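PDB 3VTH: hydrogenase maturation factor from Thermoanaerobacter tengcongensis, which probably catalyses the ATP-dependent transfer of a carbamoyl group from carbamoyl phosphate to the C-terminal cysteine of HypE during [NiFe]-hydrogenase maturation. Local coordinates for residues A[10-16]-A[49-55]; A[26-30]-A[93-98]; A[32-38]-A[62-67]. All coordinates share one frame; numbering follows the deposited sequence.

Contact 1: residues A[10-16]-A[49-55]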
loop_
_atom_site.group_PDB
_atom_site.type_symbol
_atom_site.label_atom_id
_atom_site.label_comp_id
_atom_site.label_asym_id
_atom_site.label_seq_id
_atom_site.Cartn_x
_atom_site.Cartn_y
_atom_site.Cartn_z
ATOM N N GLN A 10 -3.246 27.814 -38.105
ATOM C CA GLN A 10 -3.792 28.190 -36.811
ATOM C C GLN A 10 -2.801 27.755 -35.735
ATOM O O GLN A 10 -1.866 27.005 -36.016
ATOM C CB GLN A 10 -5.133 27.496 -36.566
ATOM C CG GLN A 10 -6.312 28.080 -37.333
ATOM C CD GLN A 10 -7.628 27.715 -36.669
ATOM O OE1 GLN A 10 -8.289 26.755 -37.066
ATOM N NE2 GLN A 10 -7.996 28.459 -35.623
ATOM N N ALA A 11 -3.008 28.232 -34.513
ATOM C CA ALA A 11 -2.145 27.855 -33.403
ATOM C C ALA A 11 -2.962 27.452 -32.184
ATOM O O ALA A 11 -3.997 28.044 -31.891
ATOM C CB ALA A 11 -1.185 28.989 -33.066
ATOM N N ARG A 12 -2.494 26.427 -31.484
ATOM C CA ARG A 12 -3.124 26.004 -30.244
ATOM C C ARG A 12 -2.084 25.838 -29.149
ATOM O O ARG A 12 -1.002 25.334 -29.396
ATOM C CB ARG A 12 -3.856 24.669 -30.429
ATOM C CG ARG A 12 -5.040 24.715 -31.364
ATOM C CD ARG A 12 -6.158 25.560 -30.811
ATOM N NE ARG A 12 -7.315 25.543 -31.704
ATOM C CZ ARG A 12 -7.479 26.359 -32.741
ATOM N NH1 ARG A 12 -6.561 27.279 -33.033
ATOM N NH2 ARG A 12 -8.573 26.257 -33.485
ATOM N N GLN A 13 -2.417 26.278 -27.939
ATOM C CA GLN A 13 -1.611 25.937 -26.775
ATOM C C GLN A 13 -2.341 24.830 -26.034
ATOM O O GLN A 13 -3.549 24.927 -25.813
ATOM C CB GLN A 13 -1.422 27.157 -25.884
ATOM C CG GLN A 13 -0.755 26.862 -24.554
ATOM C CD GLN A 13 -0.962 28.005 -23.583
ATOM O OE1 GLN A 13 -0.925 29.173 -23.973
ATOM N NE2 GLN A 13 -1.200 27.678 -22.320
ATOM N N ILE A 14 -1.607 23.775 -25.679
ATOM C CA ILE A 14 -2.173 22.593 -25.036
ATOM C C ILE A 14 -1.409 22.282 -23.741
ATOM O O ILE A 14 -0.190 22.133 -23.752
ATOM C CB ILE A 14 -2.161 21.358 -25.991
ATOM C CG1 ILE A 14 -2.915 21.668 -27.298
ATOM C CG2 ILE A 14 -2.782 20.117 -25.299
ATOM C CD1 ILE A 14 -2.547 20.758 -28.479
ATOM N N ASN A 15 -2.129 22.206 -22.629
ATOM C CA ASN A 15 -1.536 21.829 -21.341
ATOM C C ASN A 15 -2.135 20.515 -20.897
ATOM O O ASN A 15 -3.362 20.332 -20.941
ATOM C CB ASN A 15 -1.815 22.896 -20.283
ATOM C CG ASN A 15 -1.126 24.192 -20.586
ATOM O OD1 ASN A 15 0.029 24.394 -20.209
ATOM N ND2 ASN A 15 -1.811 25.071 -21.293
ATOM N N ILE A 16 -1.270 19.594 -20.492
ATOM C CA ILE A 16 -1.710 18.277 -20.071
ATOM C C ILE A 16 -1.277 18.059 -18.618
ATOM O O ILE A 16 -0.132 18.356 -18.256
ATOM C CB ILE A 16 -1.153 17.186 -20.994
ATOM C CG1 ILE A 16 -1.365 17.590 -22.473
ATOM C CG2 ILE A 16 -1.759 15.788 -20.632
ATOM C CD1 ILE A 16 -1.108 16.512 -23.464
ATOM N N LEU A 49 2.754 19.150 -18.712
ATOM C CA LEU A 49 3.287 19.192 -20.058
ATOM C C LEU A 49 2.686 20.383 -20.784
ATOM O O LEU A 49 1.480 20.625 -20.698
ATOM C CB LEU A 49 3.005 17.874 -20.792
ATOM C CG LEU A 49 3.622 17.767 -22.193
ATOM C CD1 LEU A 49 5.106 17.425 -22.122
ATOM C CD2 LEU A 49 2.863 16.755 -23.012
ATOM N N TYR A 50 3.551 21.145 -21.441
ATOM C CA TYR A 50 3.172 22.318 -22.217
ATOM C C TYR A 50 3.492 22.115 -23.707
ATOM O O TYR A 50 4.618 21.723 -24.084
ATOM C CB TYR A 50 3.924 23.531 -21.683
ATOM C CG TYR A 50 3.620 24.838 -22.382
ATOM C CD1 TYR A 50 4.174 25.135 -23.622
ATOM C CD2 TYR A 50 2.792 25.783 -21.786
ATOM C CE1 TYR A 50 3.915 26.358 -24.251
ATOM C CE2 TYR A 50 2.514 26.990 -22.406
ATOM C CZ TYR A 50 3.082 27.270 -23.636
ATOM O OH TYR A 50 2.805 28.464 -24.240
ATOM N N ILE A 51 2.509 22.411 -24.551
ATOM C CA ILE A 51 2.629 22.247 -26.005
ATOM C C ILE A 51 2.109 23.488 -26.714
ATOM O O ILE A 51 1.077 24.040 -26.326
ATOM C CB ILE A 51 1.806 21.033 -26.519
ATOM C CG1 ILE A 51 2.251 19.722 -25.855
ATOM C CG2 ILE A 51 1.923 20.888 -28.051
ATOM C CD1 ILE A 51 1.193 18.612 -25.932
ATOM N N GLU A 52 2.838 23.921 -27.742
ATOM C CA GLU A 52 2.358 24.912 -28.711
ATOM C C GLU A 52 2.474 24.269 -30.089
ATOM O O GLU A 52 3.564 23.823 -30.475
ATOM C CB GLU A 52 3.222 26.175 -28.686
ATOM C CG GLU A 52 3.094 27.015 -27.416
ATOM C CD GLU A 52 3.881 28.334 -27.460
ATOM O OE1 GLU A 52 4.263 28.793 -28.562
ATOM O OE2 GLU A 52 4.112 28.918 -26.371
ATOM N N VAL A 53 1.357 24.188 -30.811
ATOM C CA VAL A 53 1.366 23.646 -32.181
ATOM C C VAL A 53 0.733 24.642 -33.139
ATOM O O VAL A 53 -0.241 25.314 -32.783
ATOM C CB VAL A 53 0.652 22.267 -32.301
ATOM C CG1 VAL A 53 1.538 21.148 -31.743
ATOM C CG2 VAL A 53 -0.710 22.279 -31.588
ATOM N N GLU A 54 1.322 24.745 -34.330
ATOM C CA GLU A 54 0.815 25.572 -35.420
ATOM C C GLU A 54 0.741 24.713 -36.665
ATOM O O GLU A 54 1.706 24.017 -36.993
ATOM C CB GLU A 54 1.744 26.768 -35.707
ATOM C CG GLU A 54 2.121 27.544 -34.456
ATOM C CD GLU A 54 2.851 28.843 -34.723
ATOM O OE1 GLU A 54 2.764 29.717 -33.835
ATOM O OE2 GLU A 54 3.512 28.997 -35.782
ATOM N N GLY A 55 -0.410 24.752 -37.329
ATOM C CA GLY A 55 -0.601 24.117 -38.641
ATOM C C GLY A 55 -2.049 24.205 -39.103
ATOM O O GLY A 55 -2.808 25.064 -38.636
#

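Contact 2: residues A[26-30]-A[93-98]. With PO4 (phosphate ion), chain E.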
loop_
_atom_site.group_PDB
_atom_site.type_symbol
_atom_site.label_atom_id
_atom_site.label_comp_id
_atom_site.label_asym_id
_atom_site.label_seq_id
_atom_site.Cartn_x
_atom_site.Cartn_y
_atom_site.Cartn_z
ATOM N N ARG A 26 7.318 13.848 -24.078
ATOM C CA ARG A 26 8.007 14.772 -24.983
ATOM C C ARG A 26 8.363 14.118 -26.322
ATOM O O ARG A 26 7.964 14.641 -27.358
ATOM C CB ARG A 26 9.197 15.464 -24.305
ATOM C CG ARG A 26 8.744 16.525 -23.272
ATOM C CD ARG A 26 9.885 17.014 -22.416
ATOM N NE ARG A 26 10.342 15.982 -21.467
ATOM C CZ ARG A 26 11.363 16.129 -20.623
ATOM N NH1 ARG A 26 12.056 17.275 -20.586
ATOM N NH2 ARG A 26 11.684 15.129 -19.797
ATOM N N PRO A 27 9.048 12.947 -26.314
ATOM C CA PRO A 27 9.302 12.307 -27.615
ATOM C C PRO A 27 8.033 11.877 -28.369
ATOM O O PRO A 27 7.994 11.995 -29.592
ATOM C CB PRO A 27 10.168 11.078 -27.264
ATOM C CG PRO A 27 10.050 10.901 -25.782
ATOM C CD PRO A 27 9.802 12.281 -25.226
ATOM N N PHE A 28 7.022 11.390 -27.646
ATOM C CA PHE A 28 5.725 11.066 -28.231
ATOM C C PHE A 28 5.132 12.288 -28.983
ATOM O O PHE A 28 4.750 12.185 -30.142
ATOM C CB PHE A 28 4.768 10.569 -27.127
ATOM C CG PHE A 28 3.354 10.314 -27.595
ATOM C CD1 PHE A 28 2.307 11.081 -27.115
ATOM C CD2 PHE A 28 3.078 9.313 -28.519
ATOM C CE1 PHE A 28 0.990 10.860 -27.541
ATOM C CE2 PHE A 28 1.764 9.084 -28.956
ATOM C CZ PHE A 28 0.719 9.859 -28.452
ATOM N N VAL A 29 5.097 13.441 -28.325
ATOM C CA VAL A 29 4.521 14.652 -28.935
ATOM C C VAL A 29 5.337 15.071 -30.145
ATOM O O VAL A 29 4.778 15.420 -31.182
ATOM C CB VAL A 29 4.387 15.792 -27.885
ATOM C CG1 VAL A 29 4.220 17.179 -28.536
ATOM C CG2 VAL A 29 3.206 15.480 -26.945
ATOM N N PHE A 30 6.658 15.014 -30.018
ATOM C CA PHE A 30 7.522 15.361 -31.136
ATOM C C PHE A 30 7.158 14.538 -32.370
ATOM O O PHE A 30 7.029 15.066 -33.483
ATOM C CB PHE A 30 8.997 15.139 -30.775
ATOM C CG PHE A 30 9.941 15.437 -31.908
ATOM C CD1 PHE A 30 10.275 14.450 -32.830
ATOM C CD2 PHE A 30 10.503 16.709 -32.050
ATOM C CE1 PHE A 30 11.160 14.725 -33.903
ATOM C CE2 PHE A 30 11.385 17.000 -33.114
ATOM C CZ PHE A 30 11.715 16.013 -34.039
ATOM N N PHE A 93 9.356 21.961 -35.501
ATOM C CA PHE A 93 8.892 21.516 -34.198
ATOM C C PHE A 93 10.064 21.005 -33.370
ATOM O O PHE A 93 10.891 20.256 -33.876
ATOM C CB PHE A 93 7.816 20.429 -34.307
ATOM C CG PHE A 93 7.128 20.165 -33.002
ATOM C CD1 PHE A 93 7.654 19.264 -32.098
ATOM C CD2 PHE A 93 5.979 20.872 -32.654
ATOM C CE1 PHE A 93 7.038 19.054 -30.876
ATOM C CE2 PHE A 93 5.357 20.661 -31.421
ATOM C CZ PHE A 93 5.895 19.756 -30.546
ATOM N N LYS A 94 10.140 21.422 -32.108
ATOM C CA LYS A 94 11.275 21.080 -31.246
ATOM C C LYS A 94 10.835 20.751 -29.824
ATOM O O LYS A 94 9.883 21.352 -29.305
ATOM C CB LYS A 94 12.292 22.232 -31.198
ATOM C CG LYS A 94 13.136 22.422 -32.469
ATOM C CD LYS A 94 14.078 23.624 -32.308
ATOM C CE LYS A 94 15.229 23.594 -33.312
ATOM N NZ LYS A 94 16.182 22.459 -33.034
ATOM N N ILE A 95 11.515 19.788 -29.202
ATOM C CA ILE A 95 11.459 19.630 -27.750
ATOM C C ILE A 95 12.431 20.657 -27.175
ATOM O O ILE A 95 13.603 20.696 -27.587
ATOM C CB ILE A 95 11.887 18.200 -27.291
ATOM C CG1 ILE A 95 11.019 17.130 -27.972
ATOM C CG2 ILE A 95 11.824 18.080 -25.755
ATOM C CD1 ILE A 95 11.563 15.689 -27.828
ATOM N N VAL A 96 11.952 21.498 -26.252
ATOM C CA VAL A 96 12.803 22.543 -25.661
ATOM C C VAL A 96 13.034 22.331 -24.163
ATOM O O VAL A 96 12.460 21.406 -23.576
ATOM C CB VAL A 96 12.288 23.998 -25.966
ATOM C CG1 VAL A 96 12.169 24.217 -27.470
ATOM C CG2 VAL A 96 10.960 24.281 -25.276
ATOM N N GLY A 97 13.885 23.179 -23.572
ATOM C CA GLY A 97 14.250 23.082 -22.155
ATOM C C GLY A 97 13.049 23.215 -21.233
ATOM O O GLY A 97 12.088 23.905 -21.562
ATOM N N SER A 98 13.102 22.535 -20.084
ATOM C CA SER A 98 12.018 22.587 -19.104
ATOM C C SER A 98 11.927 23.959 -18.419
ATOM O O SER A 98 12.926 24.654 -18.290
ATOM C CB SER A 98 12.211 21.501 -18.051
ATOM O OG SER A 98 12.083 20.223 -18.643
HETATM P P PO4 E . 8.990 12.716 -20.467
HETATM O O1 PO4 E . 9.683 11.385 -20.367
HETATM O O2 PO4 E . 7.493 12.535 -20.415
HETATM O O3 PO4 E . 9.399 13.553 -19.288
HETATM O O4 PO4 E . 9.366 13.396 -21.769
HETATM O O HOH W 1 11.387 20.054 -21.436
#

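Contact 3: residues A[32-38]-A[62-67]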
loop_
_atom_site.group_PDB
_atom_site.type_symbol
_atom_site.label_atom_id
_atom_site.label_comp_id
_atom_site.label_asym_id
_atom_site.label_seq_id
_atom_site.Cartn_x
_atom_site.Cartn_y
_atom_site.Cartn_z
ATOM N N ILE A 32 4.374 12.689 -33.118
ATOM C CA ILE A 32 3.062 12.914 -33.725
ATOM C C ILE A 32 2.943 14.336 -34.323
ATOM O O ILE A 32 2.284 14.533 -35.351
ATOM C CB ILE A 32 1.875 12.518 -32.794
ATOM C CG1 ILE A 32 1.883 13.313 -31.489
ATOM C CG2 ILE A 32 1.932 11.005 -32.464
ATOM C CD1 ILE A 32 0.538 13.292 -30.760
ATOM N N ALA A 33 3.643 15.309 -33.740
ATOM C CA ALA A 33 3.680 16.654 -34.344
ATOM C C ALA A 33 4.315 16.605 -35.743
ATOM O O ALA A 33 3.821 17.243 -36.678
ATOM C CB ALA A 33 4.426 17.631 -33.460
ATOM N N GLN A 34 5.398 15.840 -35.888
ATOM C CA GLN A 34 6.032 15.662 -37.205
ATOM C C GLN A 34 5.096 14.930 -38.174
ATOM O O GLN A 34 5.000 15.278 -39.351
ATOM C CB GLN A 34 7.361 14.908 -37.085
ATOM C CG GLN A 34 8.345 15.528 -36.117
ATOM C CD GLN A 34 9.462 16.290 -36.794
ATOM O OE1 GLN A 34 10.274 15.707 -37.521
ATOM N NE2 GLN A 34 9.544 17.586 -36.527
ATOM N N LYS A 35 4.395 13.931 -37.655
ATOM C CA LYS A 35 3.477 13.113 -38.444
ATOM C C LYS A 35 2.382 13.972 -39.066
ATOM O O LYS A 35 2.002 13.767 -40.217
ATOM C CB LYS A 35 2.832 12.063 -37.548
ATOM C CG LYS A 35 2.071 10.974 -38.272
ATOM C CD LYS A 35 1.344 10.102 -37.262
ATOM C CE LYS A 35 0.358 9.148 -37.942
ATOM N NZ LYS A 35 -0.457 8.470 -36.887
ATOM N N TYR A 36 1.873 14.928 -38.294
ATOM C CA TYR A 36 0.801 15.795 -38.763
ATOM C C TYR A 36 1.306 17.163 -39.224
ATOM O O TYR A 36 0.549 18.130 -39.275
ATOM C CB TYR A 36 -0.285 15.913 -37.679
ATOM C CG TYR A 36 -0.932 14.582 -37.359
ATOM C CD1 TYR A 36 -1.679 13.901 -38.326
ATOM C CD2 TYR A 36 -0.794 14.000 -36.101
ATOM C CE1 TYR A 36 -2.272 12.664 -38.044
ATOM C CE2 TYR A 36 -1.378 12.761 -35.810
ATOM C CZ TYR A 36 -2.116 12.108 -36.791
ATOM O OH TYR A 36 -2.698 10.898 -36.514
ATOM N N ASN A 37 2.590 17.235 -39.559
ATOM C CA ASN A 37 3.180 18.459 -40.102
ATOM C C ASN A 37 2.853 19.714 -39.293
ATOM O O ASN A 37 2.468 20.744 -39.849
ATOM C CB ASN A 37 2.776 18.641 -41.574
ATOM C CG ASN A 37 3.264 17.501 -42.446
ATOM O OD1 ASN A 37 4.462 17.230 -42.507
ATOM N ND2 ASN A 37 2.338 16.808 -43.101
ATOM N N LEU A 38 3.013 19.614 -37.978
ATOM C CA LEU A 38 2.840 20.758 -37.099
ATOM C C LEU A 38 4.190 21.323 -36.685
ATOM O O LEU A 38 5.172 20.600 -36.566
ATOM C CB LEU A 38 2.035 20.371 -35.854
ATOM C CG LEU A 38 0.668 19.739 -36.141
ATOM C CD1 LEU A 38 -0.014 19.312 -34.834
ATOM C CD2 LEU A 38 -0.242 20.678 -36.955
ATOM N N ALA A 62 -6.288 16.035 -35.418
ATOM C CA ALA A 62 -5.751 14.670 -35.462
ATOM C C ALA A 62 -4.650 14.443 -34.407
ATOM O O ALA A 62 -4.608 13.407 -33.747
ATOM C CB ALA A 62 -5.245 14.352 -36.872
ATOM N N PHE A 63 -3.771 15.426 -34.254
ATOM C CA PHE A 63 -2.744 15.432 -33.199
ATOM C C PHE A 63 -3.375 15.319 -31.791
ATOM O O PHE A 63 -2.958 14.484 -30.972
ATOM C CB PHE A 63 -1.903 16.710 -33.369
ATOM C CG PHE A 63 -0.940 17.004 -32.254
ATOM C CD1 PHE A 63 -1.290 17.874 -31.231
ATOM C CD2 PHE A 63 0.359 16.498 -32.288
ATOM C CE1 PHE A 63 -0.379 18.192 -30.219
ATOM C CE2 PHE A 63 1.273 16.816 -31.290
ATOM C CZ PHE A 63 0.903 17.657 -30.250
ATOM N N ILE A 64 -4.393 16.136 -31.522
ATOM C CA ILE A 64 -5.072 16.106 -30.220
ATOM C C ILE A 64 -5.744 14.745 -29.986
ATOM O O ILE A 64 -5.655 14.178 -28.896
ATOM C CB ILE A 64 -6.090 17.264 -30.078
ATOM C CG1 ILE A 64 -5.368 18.615 -29.995
ATOM C CG2 ILE A 64 -6.997 17.059 -28.865
ATOM C CD1 ILE A 64 -6.326 19.842 -30.047
ATOM N N ARG A 65 -6.399 14.234 -31.025
ATOM C CA ARG A 65 -7.056 12.927 -30.987
ATOM C C ARG A 65 -6.058 11.802 -30.688
ATOM O O ARG A 65 -6.371 10.891 -29.923
ATOM C CB ARG A 65 -7.765 12.670 -32.315
ATOM C CG ARG A 65 -8.847 11.614 -32.285
ATOM C CD ARG A 65 -9.717 11.677 -33.568
ATOM N NE ARG A 65 -8.927 11.429 -34.779
ATOM C CZ ARG A 65 -8.781 12.281 -35.800
ATOM N NH1 ARG A 65 -9.388 13.470 -35.810
ATOM N NH2 ARG A 65 -8.031 11.923 -36.840
ATOM N N GLU A 66 -4.865 11.866 -31.286
ATOM C CA GLU A 66 -3.820 10.872 -30.987
ATOM C C GLU A 66 -3.411 10.903 -29.520
ATOM O O GLU A 66 -3.259 9.855 -28.898
ATOM C CB GLU A 66 -2.592 11.033 -31.879
ATOM C CG GLU A 66 -2.552 10.085 -33.073
ATOM C CD GLU A 66 -1.971 8.725 -32.713
ATOM O OE1 GLU A 66 -0.764 8.658 -32.399
ATOM O OE2 GLU A 66 -2.720 7.721 -32.752
ATOM N N ILE A 67 -3.243 12.103 -28.973
ATOM C CA ILE A 67 -2.914 12.236 -27.558
ATOM C C ILE A 67 -4.014 11.620 -26.689
ATOM O O ILE A 67 -3.719 10.834 -25.788
ATOM C CB ILE A 67 -2.670 13.692 -27.142
ATOM C CG1 ILE A 67 -1.394 14.226 -27.793
ATOM C CG2 ILE A 67 -2.547 13.779 -25.617
ATOM C CD1 ILE A 67 -1.196 15.727 -27.655
#

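Contact 1: residues A[10-16]-A[49-55]
The ring of Tyr50 and the side chain of Gln13 cross at about a right angle, Gln13 CG lying 3.9 Å from Tyr50 CE2, with the amide plane turned 29° from the ring; Asn15 runs alongside, pointing the same way. In the plane of the ring, beyond its hydroxyl, sits the carboxylate of Glu52, while Tyr43 of strand 39-45 stacks on Tyr50. These groups decorate one side of two antiparallel neighbours, strands 10-17 and 48-55, at the centre of the acylphosphatase-type alpha/beta sandwich. Tyr50 holds CG anti to its backbone N (chi1 -179°), which places the ring beside Gln13 and Asn15. Tyr50 OH donates a short 2.5 Å bond to Glu52 OE2, reaching it on the anti side, 16° out of the carboxylate plane. Glu52 OE1 turns to a salt bridge with Lys88 and a hydrogen bond with Tyr90. A leucine in place of Tyr50 would probably leave Glu52 OE2 without its hydroxyl donor and strip Gln13 and Tyr43 of the ring they pack on. The backbones zip together through hydrogen-bonded pairs at Gln10, Arg12, Ile14 and Ile16; Ile14 N to Ile51 O, at 2.8 Å, is typical. On the reverse side of the sheet, under helices 25-35 and 57-69, Ile14 CD1 crosses to Val53 CG2 at 3.9 Å, and Ile16 and Leu49 lie side by side. Ile16 CD1 touches both Leu49 CD2 and Ile51 CD1, each at 4.0 Å.

Contact 2: residues A[26-30]-A[93-98]
One water joins Arg26 to Val96 and Ser98, held by three groups. It accepts a hydrogen bond from Arg26 NH1 and donates to Ser98 OG. Its shortest bond, also donated, runs to Val96 O at 2.7 Å. Asp152 backs this network, forming a salt bridge with Arg26 NH1 and a hydrogen bond with Ser98 OG; together with the phosphate ion on the other edge of the guanidinium, it probably helps hold that group's rotation. The phosphorus lies in the guanidinium plane. Arg26 NE reaches PO4 O4 at 2.8 Å, and Arg26 NH2 takes PO4 O3 at 2.8 Å. The chain bends at chi3 (-71°), which brings NE round to the same oxygen, PO4 O4, that Arg26 N binds at 3.1 Å. Below the polar end, Ile95 crosses the arginine chain at about a right angle, its CG2 against Arg26 CB and CD and its CD1 against the carbonyl of Arg26 and CB of Phe30. Further along, Phe30 and Phe93 slide past each other in opposite directions; Phe30 CD2 lies in the plane of the Phe93 ring at its edge, 3.8 Å from Phe93 CD1. Val29 CG1 meets the far end of that ring, 3.7 Å from Phe93 CZ. The backbone nitrogens of Gly22, Val23, Gly24 and Phe25 also bind the phosphate, and this cradle of amides joined by an arginine at the start of a helix resembles the phosphate-binding loop and arginine of acylphosphatases, consistent with the predicted catalytic role of Arg26.

Contact 3: residues A[32-38]-A[62-67]
Tyr36 lays one ring face on Ala62, whose CB makes a CH-pi contact 3.9 Å from the ring centroid and 20° off its normal. The CD of neighbouring Lys35 lies over the opposite face, also toward the rim. Glu66 comes to the hydroxyl edge at about a right angle, with CG 3.5 Å from Tyr36 OH. Lys35 NZ gives that hydroxyl a weak hydrogen bond and stands 4.5 Å from Glu66 OE1, beyond a salt bridge, though the opposite charges probably attract; OE1 has a weak bond to Asn70. The two helices involved, 25-35 and 57-69, pack side by side on one face of the acylphosphatase-type sheet, and the first ends here in a Schellman motif: Leu38 N bonds to Ala33 O at 2.8 Å and Asn37, with positive phi, is the C-prime residue. That turn swings Leu38 back, and its CD1 crosses obliquely onto Phe63 CB at 3.5 Å. Phe63 is gripped from several directions. Ile32 meets it at about a right angle, placing CD1 3.6 Å from Phe63 CD2; its CG1 occupies the crowded position between backbone N and carbonyl carbon (chi1 60°), which turns the branch toward the ring. Ala33 approaches the edge of the same ring, its N near the ring plane. Past Phe63, Ile32 CD1 also rests on Ile67 CG1, 3.7 Å away.

How the contacts relate
All three contacts lie within the N-terminal acylphosphatase-like region, their centres about 11 to 13 Å apart. Along the chain the segments run 10-16, 26-30, 32-38, 49-55, 62-67 and 93-98, so contact 1 alternates with each of the others, while both ends of contact 3 fall between those of contact 2. Contact 1 pairs central strands of the five-stranded sheet; contact 2 ties helix 25-35 to edge strand 93-95; contact 3 joins that helix to helix 57-69. Phe63 of contact 3 packs on Ile14 and Val53 of contact 1 and on Val29 of contact 2, and Leu49 touches Arg26. One hydrophobic core thus runs from the helix pair to the phosphate site.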